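Local structure of starch synthase I (Hordeum vulgare, 4HLN) at residues Asn235-Glu248 with Trp271-Tyr284. The protein is a plant starch synthase with two Rossmann-like domains, the two-domain architecture known as the GT-B glycosyltransferase fold. Residues are numbered along the deposited sequence; the frame is centred on the assembly and turned at random.
Sequences NQFRYTLLCYAACE and WHASLVPVLLAAKY
Helix 235-248 and helix 276-284 cross at -57°, their axes 9.3 Å apart at closest approach. The CA atoms come nearest at Cys243 with Val276 and, ahead of the second helix, at Tyr239 with His272. The pair belongs to the N-terminal Rossmann-like domain of this GT-B fold. Segment 271-284 follows strand 264-269 of the large mixed sheet, and Val276 also packs on Phe266 and Val268 of that strand.

At one end Tyr239, Trp271 and His272 form an aromatic cluster. His272 turns its edge to the Tyr239 face, and its CD2 stands over the ring centre, 3.6 Å from Tyr239 CZ. The planes meet at 72°. Tyr239 in turn points its edge at the face of the Trp271 six-membered ring in an offset edge-to-face pair, with Tyr239 CD1 3.8 Å from Trp271 CH2. The Tyr239 hydroxyl is hydrogen-bonded to the Tyr168 hydroxyl and to the carbonyl oxygen of Phe229.

In the middle, Cys243 drops its sulfur onto the turn that leads into helix 276-284. SG lies 3.5 Å from Ala273 CA and also touches Leu275 CB and Val276 CG2. One turn on, Cys247 is a knob in a hole made by Val276, Leu279, Leu280 and Tyr284. Leu279 spreads its two methyls over one face of Tyr244: CD1 sits above the ring centre, 4.0 Å from the centroid, and CD2 lies by CE1 and CZ. Lys283 CD meets the edge of the same ring.

At the far end, Cys247 CB packs 3.5 Å from Tyr284 CE2. The Glu248 chain bends at chi2 (-61°), which brings its carboxylate back to Tyr284. Carboxylate and ring are nearly coplanar. The Tyr284 hydroxyl donates to the anti lone pair of Glu248 OE2, with OH and OE2 2.7 Å apart.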
loop_
_atom_site.group_PDB
_atom_site.type_symbol
_atom_site.label_atom_id
_atom_site.label_comp_id
_atom_site.label_asym_id
_atom_site.label_seq_id
_atom_site.Cartn_x
_atom_site.Cartn_y
_atom_site.Cartn_z
ATOM N N ASN A 235 -12.119 16.363 -12.849
ATOM C CA ASN A 235 -11.445 15.101 -12.592
ATOM C C ASN A 235 -11.986 13.926 -13.400
ATOM O O ASN A 235 -11.243 13.259 -14.133
ATOM C CB ASN A 235 -11.506 14.755 -11.105
ATOM C CG ASN A 235 -10.358 15.352 -10.334
ATOM O OD1 ASN A 235 -9.413 15.855 -10.927
ATOM N ND2 ASN A 235 -10.433 15.302 -9.011
ATOM N N GLN A 236 -13.280 13.662 -13.260
ATOM C CA GLN A 236 -13.865 12.529 -13.949
ATOM C C GLN A 236 -13.452 12.542 -15.418
ATOM O O GLN A 236 -13.084 11.523 -15.971
ATOM C CB GLN A 236 -15.377 12.537 -13.818
ATOM C CG GLN A 236 -16.047 11.356 -14.504
ATOM C CD GLN A 236 -17.546 11.537 -14.642
ATOM O OE1 GLN A 236 -18.012 12.525 -15.223
ATOM N NE2 GLN A 236 -18.316 10.584 -14.100
ATOM N N PHE A 237 -13.486 13.715 -16.028
ATOM C CA PHE A 237 -13.060 13.876 -17.403
ATOM C C PHE A 237 -11.560 13.593 -17.599
ATOM O O PHE A 237 -11.161 12.885 -18.546
ATOM C CB PHE A 237 -13.425 15.286 -17.882
ATOM C CG PHE A 237 -12.731 15.704 -19.142
ATOM C CD1 PHE A 237 -13.005 15.071 -20.349
ATOM C CD2 PHE A 237 -11.800 16.734 -19.125
ATOM C CE1 PHE A 237 -12.355 15.460 -21.522
ATOM C CE2 PHE A 237 -11.147 17.132 -20.297
ATOM C CZ PHE A 237 -11.422 16.501 -21.496
ATOM N N ARG A 238 -10.734 14.150 -16.716
ATOM C CA ARG A 238 -9.282 14.014 -16.837
ATOM C C ARG A 238 -8.893 12.544 -16.810
ATOM O O ARG A 238 -8.101 12.084 -17.628
ATOM C CB ARG A 238 -8.540 14.729 -15.699
ATOM C CG ARG A 238 -8.636 16.245 -15.687
ATOM C CD ARG A 238 -8.424 16.766 -14.276
ATOM N NE ARG A 238 -7.071 17.244 -14.031
ATOM C CZ ARG A 238 -6.400 17.040 -12.902
ATOM N NH1 ARG A 238 -6.959 16.348 -11.928
ATOM N NH2 ARG A 238 -5.166 17.517 -12.749
ATOM N N TYR A 239 -9.462 11.807 -15.866
ATOM C CA TYR A 239 -9.041 10.436 -15.652
ATOM C C TYR A 239 -9.706 9.441 -16.599
ATOM O O TYR A 239 -9.196 8.351 -16.835
ATOM C CB TYR A 239 -9.140 10.083 -14.170
ATOM C CG TYR A 239 -8.133 10.899 -13.422
ATOM C CD1 TYR A 239 -8.514 11.960 -12.617
ATOM C CD2 TYR A 239 -6.769 10.658 -13.596
ATOM C CE1 TYR A 239 -7.554 12.740 -11.959
ATOM C CE2 TYR A 239 -5.814 11.409 -12.949
ATOM C CZ TYR A 239 -6.205 12.450 -12.125
ATOM O OH TYR A 239 -5.229 13.194 -11.490
ATOM N N THR A 240 -10.821 9.862 -17.176
ATOM C CA THR A 240 -11.395 9.192 -18.334
ATOM C C THR A 240 -10.390 9.198 -19.501
ATOM O O THR A 240 -10.186 8.172 -20.158
ATOM C CB THR A 240 -12.732 9.871 -18.739
ATOM O OG1 THR A 240 -13.694 9.640 -17.708
ATOM C CG2 THR A 240 -13.295 9.313 -20.037
ATOM N N LEU A 241 -9.752 10.344 -19.741
ATOM C CA LEU A 241 -8.769 10.446 -20.813
ATOM C C LEU A 241 -7.634 9.477 -20.541
ATOM O O LEU A 241 -7.191 8.745 -21.440
ATOM C CB LEU A 241 -8.207 11.858 -20.923
ATOM C CG LEU A 241 -9.178 12.955 -21.342
ATOM C CD1 LEU A 241 -8.461 14.295 -21.499
ATOM C CD2 LEU A 241 -9.918 12.578 -22.609
ATOM N N LEU A 242 -7.186 9.478 -19.286
ATOM C CA LEU A 242 -6.095 8.629 -18.852
ATOM C C LEU A 242 -6.389 7.194 -19.240
ATOM O O LEU A 242 -5.525 6.491 -19.754
ATOM C CB LEU A 242 -5.919 8.709 -17.336
ATOM C CG LEU A 242 -4.869 7.713 -16.853
ATOM C CD1 LEU A 242 -3.539 7.928 -17.601
ATOM C CD2 LEU A 242 -4.664 7.781 -15.365
ATOM N N CYS A 243 -7.625 6.769 -18.997
ATOM C CA CYS A 243 -7.989 5.374 -19.154
ATOM C C CYS A 243 -8.077 4.954 -20.616
ATOM O O CYS A 243 -7.549 3.915 -20.988
ATOM C CB CYS A 243 -9.287 5.078 -18.403
ATOM S SG CYS A 243 -9.070 4.939 -16.595
ATOM N N TYR A 244 -8.725 5.765 -21.448
ATOM C CA TYR A 244 -8.739 5.507 -22.883
ATOM C C TYR A 244 -7.313 5.423 -23.461
ATOM O O TYR A 244 -6.991 4.525 -24.245
ATOM C CB TYR A 244 -9.538 6.585 -23.624
ATOM C CG TYR A 244 -11.028 6.339 -23.651
ATOM C CD1 TYR A 244 -11.588 5.469 -24.587
ATOM C CD2 TYR A 244 -11.884 6.984 -22.746
ATOM C CE1 TYR A 244 -12.944 5.237 -24.627
ATOM C CE2 TYR A 244 -13.252 6.757 -22.769
ATOM C CZ TYR A 244 -13.774 5.878 -23.711
ATOM O OH TYR A 244 -15.119 5.628 -23.758
ATOM N N ALA A 245 -6.474 6.369 -23.059
ATOM C CA ALA A 245 -5.109 6.447 -23.529
ATOM C C ALA A 245 -4.365 5.172 -23.178
ATOM O O ALA A 245 -3.637 4.617 -23.987
ATOM C CB ALA A 245 -4.411 7.654 -22.900
ATOM N N ALA A 246 -4.550 4.702 -21.958
ATOM C CA ALA A 246 -3.781 3.565 -21.498
ATOM C C ALA A 246 -4.146 2.293 -22.273
ATOM O O ALA A 246 -3.331 1.373 -22.404
ATOM C CB ALA A 246 -3.954 3.377 -19.985
ATOM N N CYS A 247 -5.366 2.248 -22.797
ATOM C CA CYS A 247 -5.802 1.121 -23.617
ATOM C C CYS A 247 -5.159 1.148 -25.004
ATOM O O CYS A 247 -4.903 0.112 -25.603
ATOM C CB CYS A 247 -7.324 1.094 -23.719
ATOM S SG CYS A 247 -8.107 0.599 -22.170
ATOM N N GLU A 248 -4.868 2.342 -25.493
ATOM C CA GLU A 248 -4.207 2.487 -26.782
ATOM C C GLU A 248 -2.696 2.264 -26.769
ATOM O O GLU A 248 -2.128 1.764 -27.740
ATOM C CB GLU A 248 -4.526 3.858 -27.371
ATOM C CG GLU A 248 -5.946 3.926 -27.877
ATOM C CD GLU A 248 -6.192 2.898 -28.979
ATOM O OE1 GLU A 248 -5.471 2.964 -30.006
ATOM O OE2 GLU A 248 -7.084 2.027 -28.819
ATOM N N TRP A 271 -9.019 4.634 -8.270
ATOM C CA TRP A 271 -10.143 4.969 -9.139
ATOM C C TRP A 271 -9.683 5.645 -10.403
ATOM O O TRP A 271 -10.331 5.534 -11.434
ATOM C CB TRP A 271 -11.206 5.811 -8.426
ATOM C CG TRP A 271 -10.922 7.262 -8.351
ATOM C CD1 TRP A 271 -10.306 7.920 -7.325
ATOM C CD2 TRP A 271 -11.248 8.261 -9.332
ATOM N NE1 TRP A 271 -10.226 9.262 -7.605
ATOM C CE2 TRP A 271 -10.807 9.502 -8.824
ATOM C CE3 TRP A 271 -11.868 8.228 -10.588
ATOM C CZ2 TRP A 271 -10.971 10.705 -9.531
ATOM C CZ3 TRP A 271 -12.037 9.430 -11.289
ATOM C CH2 TRP A 271 -11.589 10.650 -10.755
ATOM N N HIS A 272 -8.554 6.337 -10.326
ATOM C CA HIS A 272 -8.065 7.093 -11.469
ATOM C C HIS A 272 -7.935 6.235 -12.719
ATOM O O HIS A 272 -8.160 6.712 -13.826
ATOM C CB HIS A 272 -6.736 7.759 -11.142
ATOM C CG HIS A 272 -6.796 8.628 -9.929
ATOM N ND1 HIS A 272 -6.490 8.162 -8.667
ATOM C CD2 HIS A 272 -7.154 9.925 -9.780
ATOM C CE1 HIS A 272 -6.646 9.141 -7.795
ATOM N NE2 HIS A 272 -7.050 10.221 -8.444
ATOM N N ALA A 273 -7.585 4.970 -12.532
ATOM C CA ALA A 273 -7.377 4.057 -13.651
ATOM C C ALA A 273 -8.464 2.995 -13.734
ATOM O O ALA A 273 -8.291 1.980 -14.393
ATOM C CB ALA A 273 -6.009 3.377 -13.518
ATOM N N SER A 274 -9.582 3.216 -13.058
ATOM C CA SER A 274 -10.540 2.131 -12.823
ATOM C C SER A 274 -11.442 1.865 -13.998
ATOM O O SER A 274 -12.175 0.881 -14.016
ATOM C CB SER A 274 -11.384 2.399 -11.579
ATOM O OG SER A 274 -10.740 1.909 -10.421
ATOM N N LEU A 275 -11.407 2.749 -14.979
ATOM C CA LEU A 275 -12.279 2.589 -16.127
ATOM C C LEU A 275 -11.622 1.649 -17.140
ATOM O O LEU A 275 -12.284 1.129 -18.033
ATOM C CB LEU A 275 -12.569 3.948 -16.755
ATOM C CG LEU A 275 -13.813 4.014 -17.636
ATOM C CD1 LEU A 275 -15.070 4.007 -16.773
ATOM C CD2 LEU A 275 -13.784 5.254 -18.485
ATOM N N VAL A 276 -10.318 1.427 -16.985
ATOM C CA VAL A 276 -9.568 0.619 -17.934
ATOM C C VAL A 276 -10.170 -0.788 -18.139
ATOM O O VAL A 276 -10.426 -1.193 -19.267
ATOM C CB VAL A 276 -8.088 0.525 -17.502
ATOM C CG1 VAL A 276 -7.389 -0.630 -18.197
ATOM C CG2 VAL A 276 -7.391 1.847 -17.765
ATOM N N PRO A 277 -10.391 -1.534 -17.042
ATOM C CA PRO A 277 -10.968 -2.875 -17.159
ATOM C C PRO A 277 -12.364 -2.845 -17.737
ATOM O O PRO A 277 -12.823 -3.842 -18.314
ATOM C CB PRO A 277 -11.022 -3.376 -15.717
ATOM C CG PRO A 277 -10.797 -2.187 -14.866
ATOM C CD PRO A 277 -10.045 -1.192 -15.653
ATOM N N VAL A 278 -13.044 -1.715 -17.596
ATOM C CA VAL A 278 -14.370 -1.595 -18.202
ATOM C C VAL A 278 -14.212 -1.446 -19.713
ATOM O O VAL A 278 -14.885 -2.109 -20.483
ATOM C CB VAL A 278 -15.186 -0.410 -17.617
ATOM C CG1 VAL A 278 -16.627 -0.451 -18.116
ATOM C CG2 VAL A 278 -15.155 -0.440 -16.102
ATOM N N LEU A 279 -13.300 -0.574 -20.124
ATOM C CA LEU A 279 -12.993 -0.384 -21.531
ATOM C C LEU A 279 -12.632 -1.704 -22.196
ATOM O O LEU A 279 -13.188 -2.054 -23.250
ATOM C CB LEU A 279 -11.860 0.633 -21.698
ATOM C CG LEU A 279 -12.317 2.047 -21.337
ATOM C CD1 LEU A 279 -11.190 3.076 -21.453
ATOM C CD2 LEU A 279 -13.552 2.443 -22.181
ATOM N N LEU A 280 -11.705 -2.439 -21.589
ATOM C CA LEU A 280 -11.306 -3.719 -22.161
ATOM C C LEU A 280 -12.543 -4.556 -22.461
ATOM O O LEU A 280 -12.709 -5.080 -23.562
ATOM C CB LEU A 280 -10.399 -4.472 -21.203
ATOM C CG LEU A 280 -9.067 -3.786 -20.940
ATOM C CD1 LEU A 280 -8.265 -4.574 -19.933
ATOM C CD2 LEU A 280 -8.302 -3.612 -22.232
ATOM N N ALA A 281 -13.425 -4.644 -21.473
ATOM C CA ALA A 281 -14.611 -5.477 -21.567
ATOM C C ALA A 281 -15.697 -4.932 -22.511
ATOM O O ALA A 281 -16.431 -5.696 -23.142
ATOM C CB ALA A 281 -15.172 -5.710 -20.183
ATOM N N ALA A 282 -15.784 -3.616 -22.629
ATOM C CA ALA A 282 -16.877 -2.999 -23.367
ATOM C C ALA A 282 -16.483 -2.649 -24.802
ATOM O O ALA A 282 -17.249 -2.853 -25.743
ATOM C CB ALA A 282 -17.370 -1.744 -22.616
ATOM N N LYS A 283 -15.282 -2.110 -24.955
ATOM C CA LYS A 283 -14.857 -1.554 -26.219
ATOM C C LYS A 283 -13.947 -2.493 -27.034
ATOM O O LYS A 283 -13.984 -2.461 -28.257
ATOM C CB LYS A 283 -14.219 -0.178 -25.971
ATOM C CG LYS A 283 -13.183 0.277 -26.994
ATOM C CD LYS A 283 -12.840 1.762 -26.792
ATOM C CE LYS A 283 -11.803 2.271 -27.784
ATOM N NZ LYS A 283 -12.166 1.920 -29.180
ATOM N N TYR A 284 -13.162 -3.347 -26.373
ATOM C CA TYR A 284 -12.173 -4.158 -27.096
ATOM C C TYR A 284 -12.493 -5.647 -27.271
ATOM O O TYR A 284 -12.511 -6.152 -28.393
ATOM C CB TYR A 284 -10.785 -3.994 -26.482
ATOM C CG TYR A 284 -10.260 -2.575 -26.550
ATOM C CD1 TYR A 284 -9.569 -2.125 -27.666
ATOM C CD2 TYR A 284 -10.452 -1.682 -25.495
ATOM C CE1 TYR A 284 -9.083 -0.824 -27.746
ATOM C CE2 TYR A 284 -9.967 -0.382 -25.561
ATOM C CZ TYR A 284 -9.275 0.038 -26.695
ATOM O OH TYR A 284 -8.777 1.317 -26.788
#